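Local coordinates for Rab5 protein, putative (Plasmodium falciparum, PDB 3CLV), which is a putative Rab5 protein of the Ras family with a P-loop nucleotide-binding fold, here holding guanosine-5'-diphosphate, at residues K9-G14 with R115-A120; Y47-N52 with I194-A199; V122-S127 with F162-L167; I150-N155 with L178-T183. All coordinates share one frame; numbering follows the deposited sequence.

Interaction 1. Residues K9-G14 with R115-A120; sequences KTVLLG and RGATCA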
loop_
_atom_site.group_PDB
_atom_site.type_symbol
_atom_site.label_atom_id
_atom_site.label_comp_id
_atom_site.label_asym_id
_atom_site.label_seq_id
_atom_site.Cartn_x
_atom_site.Cartn_y
_atom_site.Cartn_z
ATOM N N LYS A 9 -1.000 -7.471 3.674
ATOM C CA LYS A 9 -1.961 -6.535 3.081
ATOM C C LYS A 9 -3.108 -7.297 2.432
ATOM O O LYS A 9 -2.888 -8.239 1.658
ATOM C CB LYS A 9 -1.300 -5.582 2.079
ATOM C CG LYS A 9 -2.272 -4.575 1.431
ATOM C CD LYS A 9 -1.501 -3.616 0.508
ATOM C CE LYS A 9 -2.422 -2.575 -0.114
ATOM N NZ LYS A 9 -1.631 -1.656 -1.019
ATOM N N THR A 10 -4.334 -6.896 2.776
ATOM C CA THR A 10 -5.535 -7.576 2.314
ATOM C C THR A 10 -6.520 -6.533 1.830
ATOM O O THR A 10 -6.985 -5.691 2.616
ATOM C CB THR A 10 -6.128 -8.431 3.451
ATOM O OG1 THR A 10 -5.166 -9.411 3.836
ATOM C CG2 THR A 10 -7.426 -9.100 3.035
ATOM N N VAL A 11 -6.813 -6.559 0.526
ATOM C CA VAL A 11 -7.800 -5.645 -0.037
ATOM C C VAL A 11 -9.206 -6.216 0.154
ATOM O O VAL A 11 -9.501 -7.369 -0.214
ATOM C CB VAL A 11 -7.532 -5.227 -1.517
ATOM C CG1 VAL A 11 -7.435 -6.443 -2.468
ATOM C CG2 VAL A 11 -8.618 -4.249 -2.028
ATOM N N LEU A 12 -10.063 -5.401 0.754
ATOM C CA LEU A 12 -11.456 -5.760 0.909
ATOM C C LEU A 12 -12.254 -4.950 -0.098
ATOM O O LEU A 12 -12.360 -3.723 0.004
ATOM C CB LEU A 12 -11.909 -5.520 2.361
ATOM C CG LEU A 12 -13.392 -5.691 2.695
ATOM C CD1 LEU A 12 -13.912 -7.072 2.360
ATOM C CD2 LEU A 12 -13.578 -5.406 4.186
ATOM N N LEU A 13 -12.792 -5.655 -1.091
ATOM C CA LEU A 13 -13.307 -5.066 -2.303
ATOM C C LEU A 13 -14.727 -5.558 -2.569
ATOM O O LEU A 13 -15.048 -6.706 -2.288
ATOM C CB LEU A 13 -12.387 -5.470 -3.470
ATOM C CG LEU A 13 -12.756 -5.177 -4.914
ATOM C CD1 LEU A 13 -12.638 -3.681 -5.211
ATOM C CD2 LEU A 13 -11.820 -5.960 -5.832
ATOM N N GLY A 14 -15.563 -4.692 -3.136
ATOM C CA GLY A 14 -16.936 -5.063 -3.517
ATOM C C GLY A 14 -17.734 -3.802 -3.768
ATOM O O GLY A 14 -17.313 -2.711 -3.360
ATOM N N ARG A 115 -1.968 -3.011 -4.996
ATOM C CA ARG A 115 -0.508 -3.144 -5.063
ATOM C C ARG A 115 0.122 -3.686 -3.782
ATOM O O ARG A 115 -0.051 -3.111 -2.703
ATOM C CB ARG A 115 0.165 -1.828 -5.453
ATOM C CG ARG A 115 1.563 -2.069 -5.962
ATOM C CD ARG A 115 2.156 -0.840 -6.548
ATOM N NE ARG A 115 3.566 -1.047 -6.879
ATOM C CZ ARG A 115 4.018 -1.377 -8.093
ATOM N NH1 ARG A 115 3.177 -1.514 -9.117
ATOM N NH2 ARG A 115 5.320 -1.518 -8.293
ATOM N N GLY A 116 0.826 -4.806 -3.919
ATOM C CA GLY A 116 1.487 -5.441 -2.788
ATOM C C GLY A 116 0.558 -6.199 -1.849
ATOM O O GLY A 116 0.980 -6.609 -0.773
ATOM N N ALA A 117 -0.707 -6.370 -2.231
ATOM C CA ALA A 117 -1.637 -7.142 -1.400
ATOM C C ALA A 117 -1.351 -8.631 -1.551
ATOM O O ALA A 117 -1.077 -9.111 -2.660
ATOM C CB ALA A 117 -3.089 -6.840 -1.763
ATOM N N THR A 118 -1.390 -9.345 -0.431
ATOM C CA THR A 118 -1.266 -10.810 -0.405
ATOM C C THR A 118 -2.620 -11.425 -0.698
ATOM O O THR A 118 -2.726 -12.393 -1.444
ATOM C CB THR A 118 -0.782 -11.304 0.988
ATOM O OG1 THR A 118 0.509 -10.757 1.249
ATOM C CG2 THR A 118 -0.722 -12.846 1.067
ATOM N N CYS A 119 -3.662 -10.837 -0.115
ATOM C CA CYS A 119 -5.010 -11.380 -0.219
ATOM C C CYS A 119 -5.982 -10.371 -0.785
ATOM O O CYS A 119 -5.828 -9.169 -0.594
ATOM C CB CYS A 119 -5.530 -11.795 1.160
ATOM S SG CYS A 119 -4.509 -12.985 2.009
ATOM N N ALA A 120 -6.999 -10.871 -1.466
ATOM C CA ALA A 120 -8.107 -10.045 -1.894
ATOM C C ALA A 120 -9.390 -10.726 -1.469
ATOM O O ALA A 120 -9.624 -11.914 -1.784
ATOM C CB ALA A 120 -8.076 -9.813 -3.409
HETATM O O HOH W 1 1.171 -8.087 1.607
#

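Interaction 2. Residues Y47-N52 with I194-A199; sequences YVVNLN and IFYMLA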
loop_
_atom_site.group_PDB
_atom_site.type_symbol
_atom_site.label_atom_id
_atom_site.label_comp_id
_atom_site.label_asym_id
_atom_site.label_seq_id
_atom_site.Cartn_x
_atom_site.Cartn_y
_atom_site.Cartn_z
ATOM N N TYR A 47 -6.188 -7.511 11.914
ATOM C CA TYR A 47 -6.791 -8.663 12.539
ATOM C C TYR A 47 -5.779 -9.782 12.543
ATOM O O TYR A 47 -5.062 -9.993 11.554
ATOM C CB TYR A 47 -8.066 -9.086 11.802
ATOM C CG TYR A 47 -8.785 -10.222 12.484
ATOM C CD1 TYR A 47 -9.462 -10.009 13.693
ATOM C CD2 TYR A 47 -8.772 -11.509 11.942
ATOM C CE1 TYR A 47 -10.121 -11.033 14.330
ATOM C CE2 TYR A 47 -9.436 -12.554 12.576
ATOM C CZ TYR A 47 -10.106 -12.302 13.775
ATOM O OH TYR A 47 -10.764 -13.303 14.446
ATOM N N VAL A 48 -5.709 -10.493 13.665
ATOM C CA VAL A 48 -4.738 -11.562 13.811
ATOM C C VAL A 48 -5.457 -12.898 13.921
ATOM O O VAL A 48 -6.405 -13.044 14.687
ATOM C CB VAL A 48 -3.848 -11.343 15.048
ATOM C CG1 VAL A 48 -2.843 -12.483 15.190
ATOM C CG2 VAL A 48 -3.138 -9.999 14.965
ATOM N N VAL A 49 -5.014 -13.866 13.136
ATOM C CA VAL A 49 -5.451 -15.242 13.290
ATOM C C VAL A 49 -4.239 -16.008 13.795
ATOM O O VAL A 49 -3.168 -15.961 13.184
ATOM C CB VAL A 49 -5.908 -15.889 11.946
ATOM C CG1 VAL A 49 -6.225 -17.377 12.142
ATOM C CG2 VAL A 49 -7.118 -15.169 11.353
ATOM N N ASN A 50 -4.387 -16.698 14.917
ATOM C CA ASN A 50 -3.373 -17.687 15.280
ATOM C C ASN A 50 -3.907 -19.076 14.956
ATOM O O ASN A 50 -4.943 -19.491 15.486
ATOM C CB ASN A 50 -2.935 -17.559 16.744
ATOM C CG ASN A 50 -1.778 -18.495 17.089
ATOM O OD1 ASN A 50 -1.992 -19.675 17.368
ATOM N ND2 ASN A 50 -0.551 -17.970 17.064
ATOM N N LEU A 51 -3.203 -19.775 14.068
ATOM C CA LEU A 51 -3.698 -21.025 13.492
ATOM C C LEU A 51 -3.740 -22.186 14.488
ATOM O O LEU A 51 -4.581 -23.077 14.360
ATOM C CB LEU A 51 -2.897 -21.399 12.239
ATOM C CG LEU A 51 -3.207 -20.645 10.932
ATOM C CD1 LEU A 51 -2.327 -21.182 9.829
ATOM C CD2 LEU A 51 -4.679 -20.753 10.520
ATOM N N ASN A 52 -2.844 -22.150 15.475
ATOM C CA ASN A 52 -2.837 -23.105 16.591
ATOM C C ASN A 52 -3.899 -22.840 17.665
ATOM O O ASN A 52 -3.877 -23.484 18.716
ATOM C CB ASN A 52 -1.471 -23.098 17.279
ATOM C CG ASN A 52 -0.404 -23.794 16.475
ATOM O OD1 ASN A 52 -0.667 -24.783 15.791
ATOM N ND2 ASN A 52 0.820 -23.293 16.568
ATOM N N ILE A 194 -13.737 -16.282 7.172
ATOM C CA ILE A 194 -13.094 -15.664 5.997
ATOM C C ILE A 194 -11.577 -15.659 6.216
ATOM O O ILE A 194 -10.799 -16.060 5.359
ATOM C CB ILE A 194 -13.547 -14.187 5.785
ATOM C CG1 ILE A 194 -15.032 -14.097 5.424
ATOM C CG2 ILE A 194 -12.652 -13.494 4.730
ATOM C CD1 ILE A 194 -15.613 -12.643 5.499
ATOM N N PHE A 195 -11.165 -15.192 7.381
ATOM C CA PHE A 195 -9.773 -14.970 7.667
ATOM C C PHE A 195 -9.084 -16.254 8.096
ATOM O O PHE A 195 -7.886 -16.396 7.886
ATOM C CB PHE A 195 -9.648 -13.841 8.691
ATOM C CG PHE A 195 -10.096 -12.518 8.133
ATOM C CD1 PHE A 195 -9.205 -11.715 7.427
ATOM C CD2 PHE A 195 -11.430 -12.116 8.244
ATOM C CE1 PHE A 195 -9.613 -10.514 6.890
ATOM C CE2 PHE A 195 -11.863 -10.925 7.703
ATOM C CZ PHE A 195 -10.954 -10.113 7.016
ATOM N N TYR A 196 -9.854 -17.209 8.627
ATOM C CA TYR A 196 -9.299 -18.537 8.949
ATOM C C TYR A 196 -8.833 -19.210 7.666
ATOM O O TYR A 196 -7.713 -19.739 7.609
ATOM C CB TYR A 196 -10.323 -19.444 9.654
ATOM C CG TYR A 196 -10.728 -18.999 11.056
ATOM C CD1 TYR A 196 -10.012 -18.024 11.744
ATOM C CD2 TYR A 196 -11.819 -19.583 11.699
ATOM C CE1 TYR A 196 -10.392 -17.614 13.026
ATOM C CE2 TYR A 196 -12.206 -19.182 12.972
ATOM C CZ TYR A 196 -11.488 -18.199 13.624
ATOM O OH TYR A 196 -11.864 -17.814 14.896
ATOM N N MET A 197 -9.698 -19.174 6.652
ATOM C CA MET A 197 -9.437 -19.756 5.339
ATOM C C MET A 197 -8.237 -19.098 4.658
ATOM O O MET A 197 -7.349 -19.795 4.126
ATOM C CB MET A 197 -10.686 -19.658 4.453
ATOM C CG MET A 197 -11.856 -20.596 4.878
ATOM S SD MET A 197 -13.280 -20.493 3.759
ATOM C CE MET A 197 -12.686 -21.392 2.348
ATOM N N LEU A 198 -8.206 -17.760 4.684
ATOM C CA LEU A 198 -7.072 -17.000 4.156
ATOM C C LEU A 198 -5.771 -17.334 4.865
ATOM O O LEU A 198 -4.752 -17.553 4.216
ATOM C CB LEU A 198 -7.323 -15.490 4.257
ATOM C CG LEU A 198 -8.336 -14.894 3.272
ATOM C CD1 LEU A 198 -8.533 -13.392 3.548
ATOM C CD2 LEU A 198 -7.872 -15.136 1.828
ATOM N N ALA A 199 -5.801 -17.336 6.196
ATOM C CA ALA A 199 -4.620 -17.646 6.989
ATOM C C ALA A 199 -4.097 -19.069 6.706
ATOM O O ALA A 199 -2.877 -19.270 6.550
ATOM C CB ALA A 199 -4.896 -17.426 8.487
#

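Interaction 3. Residues V122-S127 with F162-L167; sequences VVFDIS and FQVDIL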
loop_
_atom_site.group_PDB
_atom_site.type_symbol
_atom_site.label_atom_id
_atom_site.label_comp_id
_atom_site.label_asym_id
_atom_site.label_seq_id
_atom_site.Cartn_x
_atom_site.Cartn_y
_atom_site.Cartn_z
ATOM N N VAL A 122 -13.201 -10.462 -2.086
ATOM C CA VAL A 122 -14.156 -9.880 -3.035
ATOM C C VAL A 122 -15.569 -10.265 -2.606
ATOM O O VAL A 122 -15.947 -11.447 -2.651
ATOM C CB VAL A 122 -13.894 -10.308 -4.508
ATOM C CG1 VAL A 122 -14.788 -9.492 -5.447
ATOM C CG2 VAL A 122 -12.433 -10.093 -4.887
ATOM N N VAL A 123 -16.331 -9.267 -2.174
ATOM C CA VAL A 123 -17.610 -9.492 -1.505
ATOM C C VAL A 123 -18.762 -9.135 -2.451
ATOM O O VAL A 123 -18.690 -8.167 -3.179
ATOM C CB VAL A 123 -17.718 -8.604 -0.209
ATOM C CG1 VAL A 123 -19.020 -8.882 0.553
ATOM C CG2 VAL A 123 -16.504 -8.814 0.675
ATOM N N PHE A 124 -19.819 -9.936 -2.432
ATOM C CA PHE A 124 -21.065 -9.558 -3.096
ATOM C C PHE A 124 -22.235 -9.851 -2.153
ATOM O O PHE A 124 -22.058 -10.462 -1.087
ATOM C CB PHE A 124 -21.202 -10.241 -4.475
ATOM C CG PHE A 124 -21.506 -11.733 -4.398
ATOM C CD1 PHE A 124 -20.472 -12.660 -4.259
ATOM C CD2 PHE A 124 -22.816 -12.194 -4.473
ATOM C CE1 PHE A 124 -20.734 -14.026 -4.165
ATOM C CE2 PHE A 124 -23.100 -13.570 -4.376
ATOM C CZ PHE A 124 -22.052 -14.484 -4.227
ATOM N N ASP A 125 -23.412 -9.374 -2.546
ATOM C CA ASP A 125 -24.641 -9.484 -1.764
ATOM C C ASP A 125 -25.501 -10.506 -2.510
ATOM O O ASP A 125 -25.814 -10.328 -3.693
ATOM C CB ASP A 125 -25.294 -8.079 -1.705
ATOM C CG ASP A 125 -26.692 -8.065 -1.087
ATOM O OD1 ASP A 125 -27.250 -9.129 -0.714
ATOM O OD2 ASP A 125 -27.245 -6.936 -1.009
ATOM N N ILE A 126 -25.855 -11.585 -1.821
ATOM C CA ILE A 126 -26.631 -12.677 -2.433
ATOM C C ILE A 126 -28.007 -12.235 -2.961
ATOM O O ILE A 126 -28.586 -12.903 -3.828
ATOM C CB ILE A 126 -26.745 -13.941 -1.524
ATOM C CG1 ILE A 126 -27.324 -13.617 -0.143
ATOM C CG2 ILE A 126 -25.391 -14.629 -1.380
ATOM C CD1 ILE A 126 -28.855 -13.678 -0.077
ATOM N N SER A 127 -28.502 -11.106 -2.443
ATOM C CA SER A 127 -29.826 -10.577 -2.798
ATOM C C SER A 127 -29.789 -9.582 -3.953
ATOM O O SER A 127 -30.825 -9.065 -4.385
ATOM C CB SER A 127 -30.495 -9.944 -1.575
ATOM O OG SER A 127 -29.827 -8.756 -1.160
ATOM N N PHE A 162 -32.549 -14.768 -2.209
ATOM C CA PHE A 162 -31.419 -15.009 -3.111
ATOM C C PHE A 162 -31.749 -14.565 -4.534
ATOM O O PHE A 162 -32.787 -14.938 -5.090
ATOM C CB PHE A 162 -31.021 -16.492 -3.116
ATOM C CG PHE A 162 -30.182 -16.915 -1.937
ATOM C CD1 PHE A 162 -30.740 -17.029 -0.664
ATOM C CD2 PHE A 162 -28.837 -17.232 -2.102
ATOM C CE1 PHE A 162 -29.963 -17.433 0.433
ATOM C CE2 PHE A 162 -28.049 -17.637 -1.013
ATOM C CZ PHE A 162 -28.617 -17.739 0.256
ATOM N N GLN A 163 -30.877 -13.754 -5.115
ATOM C CA GLN A 163 -31.013 -13.355 -6.511
ATOM C C GLN A 163 -30.002 -14.139 -7.341
ATOM O O GLN A 163 -30.095 -14.209 -8.568
ATOM C CB GLN A 163 -30.774 -11.858 -6.653
ATOM C CG GLN A 163 -31.553 -11.216 -7.766
ATOM C CD GLN A 163 -31.529 -9.710 -7.685
ATOM O OE1 GLN A 163 -30.581 -9.068 -8.137
ATOM N NE2 GLN A 163 -32.593 -9.129 -7.127
ATOM N N VAL A 164 -29.041 -14.737 -6.652
ATOM C CA VAL A 164 -28.011 -15.548 -7.296
ATOM C C VAL A 164 -28.288 -17.030 -7.078
ATOM O O VAL A 164 -29.072 -17.396 -6.211
ATOM C CB VAL A 164 -26.581 -15.176 -6.791
ATOM C CG1 VAL A 164 -26.288 -13.688 -7.052
ATOM C CG2 VAL A 164 -26.407 -15.530 -5.316
ATOM N N ASP A 165 -27.653 -17.864 -7.896
ATOM C CA ASP A 165 -27.647 -19.304 -7.707
ATOM C C ASP A 165 -26.300 -19.677 -7.073
ATOM O O ASP A 165 -25.245 -19.541 -7.718
ATOM C CB ASP A 165 -27.837 -20.006 -9.059
ATOM C CG ASP A 165 -28.057 -21.504 -8.922
ATOM O OD1 ASP A 165 -27.273 -22.188 -8.225
ATOM O OD2 ASP A 165 -29.028 -22.009 -9.531
ATOM N N ILE A 166 -26.336 -20.111 -5.811
ATOM C CA ILE A 166 -25.105 -20.438 -5.077
ATOM C C ILE A 166 -24.234 -21.473 -5.782
ATOM O O ILE A 166 -23.022 -21.305 -5.856
ATOM C CB ILE A 166 -25.385 -20.889 -3.621
ATOM C CG1 ILE A 166 -25.772 -19.684 -2.755
ATOM C CG2 ILE A 166 -24.170 -21.598 -3.020
ATOM C CD1 ILE A 166 -24.756 -18.517 -2.782
ATOM N N LEU A 167 -24.862 -22.529 -6.311
ATOM C CA LEU A 167 -24.150 -23.565 -7.048
ATOM C C LEU A 167 -23.401 -23.002 -8.245
ATOM O O LEU A 167 -22.262 -23.410 -8.510
ATOM C CB LEU A 167 -25.103 -24.679 -7.502
ATOM C CG LEU A 167 -25.294 -25.931 -6.643
ATOM C CD1 LEU A 167 -25.133 -25.653 -5.152
ATOM C CD2 LEU A 167 -26.662 -26.574 -6.949
#

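Interaction 4. Residues I150-N155 with L178-T183; sequences IILVAN and LLFIQT. With GDP (guanosine-5'-diphosphate), chain D.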
loop_
_atom_site.group_PDB
_atom_site.type_symbol
_atom_site.label_atom_id
_atom_site.label_comp_id
_atom_site.label_asym_id
_atom_site.label_seq_id
_atom_site.Cartn_x
_atom_site.Cartn_y
_atom_site.Cartn_z
ATOM N N ILE A 150 -7.287 -15.144 -3.387
ATOM C CA ILE A 150 -8.603 -14.510 -3.548
ATOM C C ILE A 150 -9.680 -15.365 -2.889
ATOM O O ILE A 150 -9.773 -16.574 -3.140
ATOM C CB ILE A 150 -8.971 -14.278 -5.029
ATOM C CG1 ILE A 150 -7.915 -13.405 -5.728
ATOM C CG2 ILE A 150 -10.373 -13.660 -5.150
ATOM C CD1 ILE A 150 -7.991 -13.509 -7.251
ATOM N N ILE A 151 -10.473 -14.716 -2.041
ATOM C CA ILE A 151 -11.665 -15.313 -1.462
ATOM C C ILE A 151 -12.911 -14.536 -1.906
ATOM O O ILE A 151 -13.003 -13.303 -1.734
ATOM C CB ILE A 151 -11.552 -15.504 0.072
ATOM C CG1 ILE A 151 -12.771 -16.259 0.629
ATOM C CG2 ILE A 151 -11.274 -14.155 0.821
ATOM C CD1 ILE A 151 -12.407 -17.033 1.934
ATOM N N LEU A 152 -13.839 -15.266 -2.518
ATOM C CA LEU A 152 -15.085 -14.684 -2.977
ATOM C C LEU A 152 -16.070 -14.872 -1.839
ATOM O O LEU A 152 -16.230 -15.986 -1.326
ATOM C CB LEU A 152 -15.557 -15.359 -4.268
ATOM C CG LEU A 152 -16.906 -14.930 -4.834
ATOM C CD1 LEU A 152 -16.828 -13.471 -5.329
ATOM C CD2 LEU A 152 -17.301 -15.865 -5.988
ATOM N N VAL A 153 -16.697 -13.775 -1.411
ATOM C CA VAL A 153 -17.559 -13.819 -0.220
ATOM C C VAL A 153 -19.001 -13.518 -0.613
ATOM O O VAL A 153 -19.303 -12.454 -1.176
ATOM C CB VAL A 153 -17.088 -12.847 0.916
ATOM C CG1 VAL A 153 -18.103 -12.801 2.098
ATOM C CG2 VAL A 153 -15.700 -13.220 1.423
ATOM N N ALA A 154 -19.882 -14.480 -0.327
ATOM C CA ALA A 154 -21.317 -14.316 -0.534
ATOM C C ALA A 154 -21.922 -13.816 0.770
ATOM O O ALA A 154 -22.237 -14.611 1.666
ATOM C CB ALA A 154 -21.954 -15.644 -0.962
ATOM N N ASN A 155 -22.049 -12.496 0.900
ATOM C CA ASN A 155 -22.578 -11.913 2.128
ATOM C C ASN A 155 -24.118 -11.751 2.116
ATOM O O ASN A 155 -24.744 -11.722 1.052
ATOM C CB ASN A 155 -21.870 -10.584 2.452
ATOM C CG ASN A 155 -22.134 -10.097 3.881
ATOM O OD1 ASN A 155 -22.001 -10.847 4.848
ATOM N ND2 ASN A 155 -22.446 -8.805 4.013
ATOM N N LEU A 178 -10.673 -19.961 -6.793
ATOM C CA LEU A 178 -10.859 -19.020 -5.692
ATOM C C LEU A 178 -11.301 -19.823 -4.483
ATOM O O LEU A 178 -11.956 -20.882 -4.636
ATOM C CB LEU A 178 -11.977 -18.022 -6.040
ATOM C CG LEU A 178 -12.007 -17.378 -7.426
ATOM C CD1 LEU A 178 -13.222 -16.476 -7.563
ATOM C CD2 LEU A 178 -10.726 -16.602 -7.698
ATOM N N LEU A 179 -10.934 -19.333 -3.301
ATOM C CA LEU A 179 -11.642 -19.676 -2.079
ATOM C C LEU A 179 -13.058 -19.081 -2.134
ATOM O O LEU A 179 -13.309 -18.073 -2.816
ATOM C CB LEU A 179 -10.884 -19.155 -0.839
ATOM C CG LEU A 179 -9.460 -19.690 -0.633
ATOM C CD1 LEU A 179 -8.800 -19.009 0.569
ATOM C CD2 LEU A 179 -9.491 -21.204 -0.421
ATOM N N PHE A 180 -13.990 -19.757 -1.482
ATOM C CA PHE A 180 -15.385 -19.300 -1.439
ATOM C C PHE A 180 -15.991 -19.504 -0.043
ATOM O O PHE A 180 -15.767 -20.523 0.601
ATOM C CB PHE A 180 -16.221 -19.988 -2.535
ATOM C CG PHE A 180 -17.700 -19.677 -2.466
ATOM C CD1 PHE A 180 -18.198 -18.481 -2.988
ATOM C CD2 PHE A 180 -18.590 -20.578 -1.886
ATOM C CE1 PHE A 180 -19.568 -18.179 -2.918
ATOM C CE2 PHE A 180 -19.970 -20.287 -1.807
ATOM C CZ PHE A 180 -20.460 -19.093 -2.334
ATOM N N ILE A 181 -16.760 -18.519 0.430
ATOM C CA ILE A 181 -17.437 -18.646 1.711
ATOM C C ILE A 181 -18.765 -17.858 1.687
ATOM O O ILE A 181 -18.892 -16.850 0.992
ATOM C CB ILE A 181 -16.492 -18.254 2.890
ATOM C CG1 ILE A 181 -17.105 -18.629 4.252
ATOM C CG2 ILE A 181 -16.058 -16.757 2.789
ATOM C CD1 ILE A 181 -16.087 -18.817 5.340
ATOM N N GLN A 182 -19.766 -18.368 2.395
ATOM C CA GLN A 182 -21.052 -17.690 2.529
ATOM C C GLN A 182 -21.114 -17.117 3.929
ATOM O O GLN A 182 -20.832 -17.823 4.896
ATOM C CB GLN A 182 -22.199 -18.674 2.331
ATOM C CG GLN A 182 -22.372 -19.160 0.905
ATOM C CD GLN A 182 -23.571 -20.069 0.786
ATOM O OE1 GLN A 182 -24.704 -19.619 0.937
ATOM N NE2 GLN A 182 -23.333 -21.357 0.543
ATOM N N THR A 183 -21.462 -15.833 4.031
ATOM C CA THR A 183 -21.400 -15.133 5.316
ATOM C C THR A 183 -22.646 -14.289 5.629
ATOM O O THR A 183 -23.428 -13.934 4.737
ATOM C CB THR A 183 -20.143 -14.191 5.416
ATOM O OG1 THR A 183 -20.252 -13.146 4.445
ATOM C CG2 THR A 183 -18.838 -14.956 5.212
HETATM P PB GDP D . -20.370 -1.528 2.239
HETATM O O1B GDP D . -19.292 -1.156 3.205
HETATM O O2B GDP D . -20.782 -0.336 1.405
HETATM O O3B GDP D . -19.968 -2.647 1.311
HETATM O O3A GDP D . -21.678 -2.084 3.019
HETATM P PA GDP D . -22.127 -1.692 4.530
HETATM O O1A GDP D . -22.221 -0.182 4.678
HETATM O O2A GDP D . -21.317 -2.376 5.588
HETATM O "O5'" GDP D . -23.621 -2.285 4.556
HETATM C "C5'" GDP D . -24.650 -1.803 3.684
HETATM C "C4'" GDP D . -26.005 -2.159 4.307
HETATM O "O4'" GDP D . -26.191 -3.577 4.313
HETATM C "C3'" GDP D . -26.192 -1.705 5.752
HETATM O "O3'" GDP D . -27.572 -1.332 5.852
HETATM C "C2'" GDP D . -25.949 -2.961 6.593
HETATM O "O2'" GDP D . -26.653 -2.985 7.842
HETATM C "C1'" GDP D . -26.468 -4.033 5.646
HETATM N N9 GDP D . -25.762 -5.307 5.814
HETATM C C8 GDP D . -24.425 -5.495 5.778
HETATM N N7 GDP D . -24.132 -6.797 5.960
HETATM C C5 GDP D . -25.305 -7.457 6.099
HETATM C C6 GDP D . -25.723 -8.862 6.314
HETATM O O6 GDP D . -24.858 -9.766 6.405
HETATM N N1 GDP D . -27.055 -9.124 6.399
HETATM C C2 GDP D . -28.009 -8.164 6.288
HETATM N N2 GDP D . -29.315 -8.524 6.377
HETATM N N3 GDP D . -27.699 -6.841 6.108
HETATM C C4 GDP D . -26.384 -6.459 5.999
#

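Interaction 1. Residues K9-G14 with R115-A120
Lys9 reaches along the loop that leads into the neighbouring strand and touches it with every side-chain carbon. Its CB lies 3.8 Å from Gly116 O, CG rests on CA and CB of Ala117, and CD and CE pass the carbonyl of Arg115. The chain is fully extended, with CG opposite the backbone N (chi1 -180°), which carries NZ to within 2.7 Å of Arg115 O; Leu112 O is a second acceptor for the ammonium group. The carbonyl of Lys9 is gripped twice: Cys119 N binds Lys9 O in the carbonyl plane at 3.2 Å, and Thr118 N approaches the same oxygen, tilted from that plane, at 2.8 Å. A water joins Lys9 N, Gly116 O and Thr118 OG1. Val11 N donates to Cys119 O at 3.0 Å and Val11 CG1 packs on Ala120 CB at 3.6 Å. Strand 8-13 thus pairs in parallel with strand 119-125 and, on its other flank, bonds to Asp96, Trp98 and Thr100, while Val11 meets helix 110-114 and Ala120 helix 129-145.

Interaction 2. Residues Y47-N52 with I194-A199
Val49 sets both of its methyl groups against helix 191-206. CG1 touches Tyr196 CD1 at 3.9 Å and the methyl of Ala199 at the same distance, while CG2 meets CB and the carbonyl oxygen of Phe195, the latter at 3.8 Å. With CG1 opposite the backbone N (chi1 174°), the two branches are spread between successive helical positions. On one flank the Tyr47 ring runs against the base of Phe195, CD2 to CB being 4.1 Å; the two rings are inclined by 59°, their centroids 5.7 Å apart. On the other, Leu51 closes over Ala199, its CD2 lying 3.9 Å from Ala199 CB and its CD1 close to Ala199 O. The side-chain contacts are apolar. A second shell holds these groups: Phe195 meets Phe95 edge-to-face, and backbone bonds to Phe95 and Ile93 fix Tyr47 and Val49 in the sheet. Strand 47-50 and helix 194-199 cross at -62° with axes 8.9 Å apart, the C-terminal helix of a Ras-like fold packed across an outermost strand of the central sheet.

Interaction 3. Residues V122-S127 with F162-L167
Gln163 N and Ile126 O make the main polar link here, a nearly straight bond of 2.8 Å (171° at the hydrogen) lying in the carbonyl plane. Val164 N adds a weak second bond to Ile126 O. Asp125 OD1 closes an Asx turn: it accepts from Ser127 N at 2.9 Å and from Ser127 OG at 2.6 Å, both reaching it from one face of the carboxylate plane. Ser127 OG is also bonded to Lys159 NZ, and Gln163 OE1 is satisfied by Ser129 N. Ile126 CG1 stands between the backbone N and the carbonyl carbon (chi1 55°), which puts CD1 over the middle of the Phe162 ring, 3.8 Å from its centroid, in a CH-pi contact. Val164 CG2 comes to the edge of the Phe124 ring, 4.0 Å from CE2. The end of strand 119-125 is tied to the loop that leads into helix 166-175, where Asp165 is the N-cap, with Phe124 packed on strand 149-155 and Val164 on helix 129-145.

Interaction 4. Residues I150-N155 with L178-T183
Two different first torsions bring Asn155 and Thr183 together: the amide carbon of Asn155 lies opposite its backbone N (chi1 -166°), while Thr183 OG1 stands between its own N and carbonyl carbon (chi1 65°). The hydroxyl so placed donates to Asn155 OD1 at 2.9 Å. They lie at one end of a parallel ladder between strands 149-155 and 179-183, the latter an outermost strand of the Ras-like sheet. Five backbone bonds run along it, from Leu179 N to Ile150 O through to Thr183 N, which meets Ala154 O at 2.8 Å. On one face Ile151 CD1 and Val153 CG2 each lie 3.8 Å from Ile181 CG2, and Ile181 continues onto helix 191-206. On the other, the Phe180 ring lies oblique to Ala154 CB, with Phe180 CE1 4.0 Å from it, and packs on Val169 and Gln170 of helix 166-175. Asn155 OD1 also takes a bond from Ala185 N, and Asn155 ND2 donates to Val18 O; at the pocket, Asn155 ND2 lies 3.3 Å from N7 of GDP.

In the fold
Interactions 1 and 4 are strand pairs of one sheet, and interaction 3 extends from strand 119-125, which lies between strands 8-13 and 149-155. Ala120 O of interaction 1 lies 2.9 Å from Ile151 N of interaction 4, and Leu13 O lies 2.9 Å from Val123 N of interaction 3, both probable hydrogen bonds. Phe124 O approaches Asn155 N at 2.8 Å, joining interactions 3 and 4, whose centres are 10 Å apart. Interaction 2 adds helix 191-206, which reaches interaction 4 through Met197 SD, 3.6 Å from Ile181 CD1, and interaction 1 through Leu198. GDP lies at the end of the sheet where interaction 4 supplies Asn155. In interaction 3 the side chain of Ser127 is about 8 Å from the bound GDP.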